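Side-chain contacts in tubulin binding cofactor C (Leishmania major, PDB 5AJ8), which probably acts as a chaperone in tubulin folding, this chain being the C-terminal domain of a TBCC-family protein: residues I23-G28 against C106-K111; A90-P95 against R158-A163; V100-S105 against A117-R122. The protein carries 1 engineered substitution. One frame throughout, in Å; residues are numbered along the deposited sequence.

The chain winds up as a parallel beta-helix; contact 1 joins two loops, contact 2 strand 91-95 to the loop after strand 153-155, and contact 3 a loop to helix 116-122. The loop 23-28, between strands 21-23 and 28-35, meets 106-111, where contact 1 closes a loop holding most of the beta strands. Contact 2 crosses contact 1, because 90-95 falls between the two segments of contact 1 while 158-163 falls beyond them. Contact 3 closes a short loop; it lies wholly within the span of contact 2 and crosses contact 1. Contacts 1 and 3 touch, Thr107 packing on Trp119, whereas contacts 1 and 2 sit on opposite sides of the chain's centre, about 24 Å apart between centres.

Contact 1: residues I23-G28 against C106-K111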
# COMPACT_ATOMS: atom_id res chain seq x y z
N ILE A 23 -5.95 2.63 -7.89
CA ILE A 23 -5.50 3.98 -7.54
C ILE A 23 -4.32 4.33 -8.45
O ILE A 23 -3.27 3.70 -8.37
CB ILE A 23 -5.12 4.05 -6.06
CG1 ILE A 23 -6.44 3.72 -5.27
CG2 ILE A 23 -4.48 5.39 -5.67
CD1 ILE A 23 -6.44 4.03 -3.80
N SER A 24 -4.49 5.31 -9.32
CA SER A 24 -3.40 5.64 -10.26
C SER A 24 -2.28 6.42 -9.55
O SER A 24 -2.40 6.79 -8.38
CB SER A 24 -3.93 6.40 -11.50
OG SER A 24 -2.98 6.37 -12.56
N HIS A 25 -1.17 6.60 -10.26
CA HIS A 25 0.01 7.32 -9.72
C HIS A 25 -0.33 8.78 -9.50
O HIS A 25 -1.08 9.37 -10.26
CB HIS A 25 1.26 7.16 -10.61
CG HIS A 25 1.00 7.28 -12.08
ND1 HIS A 25 0.87 8.48 -12.74
CD2 HIS A 25 0.81 6.31 -13.02
CE1 HIS A 25 0.63 8.25 -14.02
NE2 HIS A 25 0.58 6.95 -14.21
N SER A 26 0.21 9.36 -8.43
CA SER A 26 0.00 10.77 -8.10
C SER A 26 1.02 11.14 -7.05
O SER A 26 1.84 10.30 -6.69
CB SER A 26 -1.43 10.99 -7.57
OG SER A 26 -1.57 10.51 -6.24
N LYS A 27 0.95 12.37 -6.52
CA LYS A 27 1.89 12.83 -5.49
C LYS A 27 1.36 12.65 -4.06
O LYS A 27 2.01 13.10 -3.10
CB LYS A 27 2.22 14.31 -5.69
CG LYS A 27 2.68 14.69 -7.09
CD LYS A 27 4.14 14.40 -7.29
CE LYS A 27 4.74 15.20 -8.44
NZ LYS A 27 6.16 14.83 -8.67
N GLY A 28 0.19 12.04 -3.89
CA GLY A 28 -0.41 11.89 -2.56
C GLY A 28 -1.79 11.27 -2.65
O GLY A 28 -2.55 11.59 -3.56
N CYS A 106 0.24 -0.87 -17.06
CA CYS A 106 0.95 0.28 -17.59
C CYS A 106 0.57 1.58 -16.89
O CYS A 106 -0.45 1.65 -16.22
CB CYS A 106 0.70 0.40 -19.08
SG CYS A 106 -0.99 0.82 -19.56
N THR A 107 1.41 2.61 -17.05
CA THR A 107 1.10 3.92 -16.51
C THR A 107 -0.01 4.53 -17.35
O THR A 107 -0.48 3.93 -18.32
CB THR A 107 2.32 4.87 -16.49
OG1 THR A 107 2.74 5.15 -17.83
CG2 THR A 107 3.47 4.28 -15.70
N GLU A 108 -0.41 5.74 -17.00
CA GLU A 108 -1.40 6.47 -17.76
C GLU A 108 -0.92 6.71 -19.20
O GLU A 108 -1.71 6.62 -20.12
CB GLU A 108 -1.71 7.81 -17.07
CG GLU A 108 -3.12 8.32 -17.33
CD GLU A 108 -3.31 9.77 -16.91
OE1 GLU A 108 -2.83 10.16 -15.81
OE2 GLU A 108 -3.94 10.52 -17.68
N ASP A 109 0.37 6.98 -19.38
CA ASP A 109 0.98 7.19 -20.72
C ASP A 109 1.36 5.93 -21.48
O ASP A 109 1.98 6.01 -22.54
CB ASP A 109 2.24 8.04 -20.58
CG ASP A 109 1.93 9.46 -20.24
OD1 ASP A 109 0.75 9.85 -20.36
OD2 ASP A 109 2.88 10.18 -19.85
N GLY A 110 1.02 4.77 -20.94
CA GLY A 110 1.32 3.52 -21.61
C GLY A 110 2.68 2.93 -21.31
O GLY A 110 3.03 1.92 -21.90
N LYS A 111 3.45 3.53 -20.41
CA LYS A 111 4.77 2.99 -20.06
C LYS A 111 4.62 1.73 -19.21
O LYS A 111 3.72 1.62 -18.39
CB LYS A 111 5.63 4.01 -19.31
CG LYS A 111 5.97 5.27 -20.10
CD LYS A 111 6.68 4.95 -21.40
CE LYS A 111 7.13 6.21 -22.13
NZ LYS A 111 7.23 5.99 -23.61
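His25 turns its CG into the crowded position between backbone N and carbonyl carbon (chi1 42°), which throws the imidazole across to Thr107 and Glu108, the first two residues of a turn. The contact lies on the surface of a parallel beta-helix and joins the loop between strands 21-23 and 28-35 to a type I beta turn, Thr107 to Gly110. Glu108 N sits at the second position of that turn and is directed at His25 NE2. It donates to this atom over 3.2 Å, nearly straight at 171° and almost in the ring plane. A histidine suits this place because its flat ring can offer a ring nitrogen as acceptor; NE2 is then probably unprotonated. Beside the bond, Thr107 CB packs 3.5 Å from His25 NE2, and Glu108 CB follows at 3.8 Å from NE2. From its own loop Ser24 sets OG above one face of the ring, offset toward the rim, while Leu42 and Val123 also touch it. The turn that presents the amide is well braced: Thr107 N donates to Lys111 O, Gly110 N to Thr107 O, and Gly110 takes a positive phi that glycine tolerates. Threonine adds its hydroxyl, since Thr107 OG1 accepts Lys111 N at 3.1 Å and, weakly, Asp109 N at 3.4 Å.

Contact 2: residues A90-P95 against R158-A163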
# COMPACT_ATOMS: atom_id res chain seq x y z
N ALA A 90 -4.53 -6.21 13.98
CA ALA A 90 -4.58 -7.33 13.04
C ALA A 90 -4.06 -6.86 11.69
O ALA A 90 -4.66 -7.12 10.64
CB ALA A 90 -6.01 -7.91 12.95
N MSE A 91 -2.93 -6.16 11.74
CA MSE A 91 -2.27 -5.66 10.54
C MSE A 91 -1.20 -6.66 10.19
O MSE A 91 -0.45 -7.13 11.07
CB MSE A 91 -1.66 -4.29 10.76
CG MSE A 91 -2.59 -3.23 11.36
SE MSE A 91 -4.13 -2.89 10.21
CE MSE A 91 -3.18 -1.82 8.88
N ARG A 92 -1.12 -7.02 8.91
CA ARG A 92 -0.05 -7.91 8.45
C ARG A 92 0.65 -7.29 7.24
O ARG A 92 -0.02 -6.82 6.30
CB ARG A 92 -0.62 -9.28 8.07
CG ARG A 92 -1.46 -9.90 9.18
CD ARG A 92 -1.74 -11.38 8.93
NE ARG A 92 -2.44 -11.57 7.66
CZ ARG A 92 -2.72 -12.75 7.13
NH1 ARG A 92 -2.33 -13.85 7.74
NH2 ARG A 92 -3.40 -12.83 5.99
N PHE A 93 1.96 -7.31 7.25
CA PHE A 93 2.79 -6.64 6.23
C PHE A 93 3.60 -7.57 5.37
O PHE A 93 4.25 -8.49 5.84
CB PHE A 93 3.72 -5.62 6.88
CG PHE A 93 3.00 -4.40 7.38
CD1 PHE A 93 2.32 -4.43 8.56
CD2 PHE A 93 3.00 -3.23 6.63
CE1 PHE A 93 1.65 -3.32 9.02
CE2 PHE A 93 2.33 -2.12 7.06
CZ PHE A 93 1.64 -2.16 8.26
N GLY A 94 3.57 -7.28 4.09
CA GLY A 94 4.29 -8.02 3.07
C GLY A 94 4.89 -7.04 2.07
O GLY A 94 4.70 -5.81 2.19
N PRO A 95 5.63 -7.57 1.10
CA PRO A 95 6.24 -6.78 0.04
C PRO A 95 5.34 -6.52 -1.18
O PRO A 95 4.53 -7.38 -1.58
CB PRO A 95 7.42 -7.65 -0.36
CG PRO A 95 6.86 -9.04 -0.26
CD PRO A 95 5.99 -9.00 0.99
N ARG A 158 5.63 -16.40 4.07
CA ARG A 158 5.67 -16.69 2.64
C ARG A 158 4.37 -17.27 2.11
O ARG A 158 3.82 -16.77 1.13
CB ARG A 158 6.81 -17.67 2.32
CG ARG A 158 8.20 -17.14 2.63
CD ARG A 158 9.26 -18.23 2.49
NE ARG A 158 10.48 -17.84 3.20
CZ ARG A 158 10.79 -18.24 4.42
NH1 ARG A 158 10.01 -19.09 5.07
NH2 ARG A 158 11.90 -17.81 4.98
N GLU A 159 3.86 -18.30 2.77
CA GLU A 159 2.64 -18.99 2.32
C GLU A 159 1.34 -18.21 2.51
O GLU A 159 0.30 -18.59 1.99
CB GLU A 159 2.48 -20.36 3.00
CG GLU A 159 2.24 -20.32 4.52
CD GLU A 159 3.50 -20.54 5.36
OE1 GLU A 159 4.63 -20.44 4.82
OE2 GLU A 159 3.35 -20.80 6.57
N GLU A 160 1.39 -17.15 3.29
CA GLU A 160 0.22 -16.30 3.47
C GLU A 160 0.27 -15.13 2.49
O GLU A 160 -0.65 -14.34 2.47
CB GLU A 160 0.16 -15.77 4.90
CG GLU A 160 0.25 -16.84 5.98
CD GLU A 160 0.31 -16.25 7.39
OE1 GLU A 160 1.14 -15.35 7.66
OE2 GLU A 160 -0.47 -16.72 8.24
N GLU A 161 1.31 -15.01 1.69
CA GLU A 161 1.37 -13.90 0.73
C GLU A 161 0.30 -14.12 -0.34
O GLU A 161 0.11 -15.22 -0.79
CB GLU A 161 2.77 -13.73 0.12
CG GLU A 161 3.75 -13.04 1.07
CD GLU A 161 5.22 -13.06 0.60
OE1 GLU A 161 5.52 -13.47 -0.54
OE2 GLU A 161 6.09 -12.65 1.38
N ARG A 162 -0.43 -13.07 -0.68
CA ARG A 162 -1.41 -13.15 -1.77
C ARG A 162 -0.79 -12.53 -3.02
O ARG A 162 -0.72 -11.32 -3.15
CB ARG A 162 -2.68 -12.43 -1.37
CG ARG A 162 -3.80 -12.38 -2.39
CD ARG A 162 -4.86 -11.45 -1.80
NE ARG A 162 -6.08 -11.32 -2.59
CZ ARG A 162 -6.28 -10.45 -3.57
NH1 ARG A 162 -5.30 -9.62 -3.98
NH2 ARG A 162 -7.47 -10.45 -4.18
N ALA A 163 -0.32 -13.40 -3.91
CA ALA A 163 0.39 -12.99 -5.12
C ALA A 163 -0.62 -12.70 -6.24
O ALA A 163 -1.00 -13.58 -6.97
CB ALA A 163 1.37 -14.09 -5.54
O HOH W 1 -0.84 -14.56 10.21
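Arg92 and Pro95, on the extended strand 91-95, lie beside Glu160, the last residue of a short 3-10 turn, and Glu161, which follows it and whose N donates to Arg158 O; no hydrogen bond joins the two segments directly. Arg92 belongs to one of the two parallel sheets of the beta-helix, where strand 91-95 runs between 73-79 and the outermost strand 153-155. Its chain bends about its CG-CD bond (chi3 -59°), and NH1, at the guanidinium edge, approaches OE2 of Glu160 with the guanidinium and carboxylate planes 64° apart. The direct salt bridge is long, 3.5 Å from Arg92 NH1 to Glu160 OE2, and a water mends the gap: it accepts from Arg92 NH1 at 3.0 Å, in the guanidinium plane, and donates to Glu160 OE2 at 2.9 Å. Both charged ends have stronger partners as well. Arg92 NE forms a salt bridge with Asp74 on the neighbouring strand, and Glu160 OE1 accepts from Ala157 N. An arginine fits here because its several N-H groups can serve Asp74 and the water together, while glutamate is long enough for OE1 to take Ala157 N as OE2 turns to Arg92 and the water. Further along, Glu161 brings OE2 to 3.7 Å from Pro95 CD, a carbon next to the ring nitrogen and therefore likely to be slightly positive. The chemistry implies a mainly electrostatic, partly water-mediated link, probably the weaker one, since Arg92 shares its positive charge between Glu160 and its stronger partner Asp74.

Contact 3: residues V100-S105 against A117-R122; sequences VGLLSS and AEWVSR
Leu102 lays its branched end over one face of the Trp119 indole, joining the loop after strand 91-95 to helix 116-122 on the flank of the beta-helix. With CG anti to the backbone N (chi1 175°), the leucine reaches straight for the ring and spreads its two methyls over it. CD1 stands over the six-membered ring of Trp119, 3.5 Å from its centroid and 8° off the normal, a close CH-pi contact, while CD2 comes within 3.6 Å of Trp119 CG. Leucine suits the spot because its fork spans both rings of the indole. Trp119 is swung off the usual staggered position (chi1 -94°); tryptophan fits because its broad indole gives Leu102 a face while NE1 can donate to a water. Though the CB of Leu103 points away, the end of the side chain comes nearer, CD2 lying 3.9 Å from Trp119 CD1. Tyr113 meets the indole edge-to-face. At the ring edge Ser105 O lies near the indole plane, and the water accepts from Trp119 NE1 at 3.2 Å within reach of the carbonyls of Leu103 and Ser105. Serine steadies its loop: Ser105 OG also bonds Phe168 N, and it donates to Gly101 O at 2.7 Å, from the face opposite Ser104 N.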
# COMPACT_ATOMS: atom_id res chain seq x y z
N VAL A 100 2.10 -9.19 -8.61
CA VAL A 100 2.70 -9.67 -9.85
C VAL A 100 2.06 -8.98 -11.04
O VAL A 100 2.74 -8.66 -12.02
CB VAL A 100 2.58 -11.21 -10.00
CG1 VAL A 100 3.20 -11.67 -11.32
CG2 VAL A 100 3.28 -11.94 -8.84
N GLY A 101 0.77 -8.70 -10.96
CA GLY A 101 0.03 -8.06 -12.07
C GLY A 101 0.44 -6.64 -12.45
O GLY A 101 0.11 -6.18 -13.53
N LEU A 102 1.14 -5.94 -11.55
CA LEU A 102 1.70 -4.64 -11.86
C LEU A 102 2.57 -4.72 -13.12
O LEU A 102 2.58 -3.82 -13.97
CB LEU A 102 2.54 -4.11 -10.69
CG LEU A 102 3.28 -2.79 -10.95
CD1 LEU A 102 2.27 -1.70 -11.24
CD2 LEU A 102 4.22 -2.38 -9.81
N LEU A 103 3.32 -5.81 -13.22
CA LEU A 103 4.27 -5.98 -14.30
C LEU A 103 3.59 -6.16 -15.65
O LEU A 103 4.21 -5.87 -16.68
CB LEU A 103 5.23 -7.11 -14.00
CG LEU A 103 5.96 -6.94 -12.65
CD1 LEU A 103 6.94 -8.08 -12.45
CD2 LEU A 103 6.70 -5.61 -12.56
N SER A 104 2.31 -6.54 -15.65
CA SER A 104 1.48 -6.60 -16.89
C SER A 104 0.54 -5.40 -17.02
O SER A 104 -0.42 -5.42 -17.81
CB SER A 104 0.65 -7.88 -16.92
OG SER A 104 1.47 -9.00 -16.73
N SER A 105 0.82 -4.35 -16.24
CA SER A 105 0.04 -3.13 -16.22
C SER A 105 0.86 -2.03 -16.84
O SER A 105 2.05 -2.20 -17.11
CB SER A 105 -0.34 -2.76 -14.79
OG SER A 105 -1.02 -3.83 -14.13
N ALA A 117 11.17 -2.83 -8.80
CA ALA A 117 12.19 -1.79 -8.51
C ALA A 117 12.14 -0.67 -9.54
O ALA A 117 12.19 0.49 -9.18
CB ALA A 117 13.60 -2.38 -8.45
N GLU A 118 12.02 -1.03 -10.82
CA GLU A 118 11.91 -0.04 -11.90
C GLU A 118 10.65 0.80 -11.77
O GLU A 118 10.70 2.02 -11.90
CB GLU A 118 11.91 -0.73 -13.27
CG GLU A 118 13.29 -1.12 -13.78
CD GLU A 118 13.22 -2.01 -15.01
OE1 GLU A 118 12.78 -3.17 -14.88
OE2 GLU A 118 13.60 -1.54 -16.10
N TRP A 119 9.52 0.15 -11.53
CA TRP A 119 8.25 0.86 -11.31
C TRP A 119 8.37 1.86 -10.16
O TRP A 119 7.97 3.03 -10.26
CB TRP A 119 7.13 -0.13 -10.96
CG TRP A 119 6.32 -0.60 -12.10
CD1 TRP A 119 6.50 -1.74 -12.82
CD2 TRP A 119 5.18 0.05 -12.65
NE1 TRP A 119 5.55 -1.82 -13.81
CE2 TRP A 119 4.72 -0.74 -13.72
CE3 TRP A 119 4.53 1.25 -12.37
CZ2 TRP A 119 3.62 -0.39 -14.48
CZ3 TRP A 119 3.44 1.60 -13.13
CH2 TRP A 119 3.00 0.79 -14.17
N VAL A 120 8.92 1.39 -9.05
CA VAL A 120 9.02 2.21 -7.85
C VAL A 120 10.03 3.35 -8.05
O VAL A 120 9.83 4.45 -7.54
CB VAL A 120 9.37 1.33 -6.65
CG1 VAL A 120 9.78 2.15 -5.45
CG2 VAL A 120 8.19 0.42 -6.29
N SER A 121 11.12 3.08 -8.76
CA SER A 121 12.11 4.13 -9.05
C SER A 121 11.54 5.16 -10.04
O SER A 121 11.58 6.36 -9.77
CB SER A 121 13.39 3.51 -9.61
OG SER A 121 14.24 4.50 -10.15
N ARG A 122 10.99 4.69 -11.17
CA ARG A 122 10.61 5.58 -12.27
C ARG A 122 9.25 6.27 -12.04
O ARG A 122 9.14 7.45 -12.30
CB ARG A 122 10.60 4.83 -13.60
CG ARG A 122 11.88 4.08 -13.94
CD ARG A 122 13.01 5.04 -14.25
NE ARG A 122 12.73 5.79 -15.47
CZ ARG A 122 13.20 5.49 -16.68
NH1 ARG A 122 13.99 4.44 -16.86
NH2 ARG A 122 12.86 6.23 -17.72
O HOH W 2 4.63 -2.98 -16.63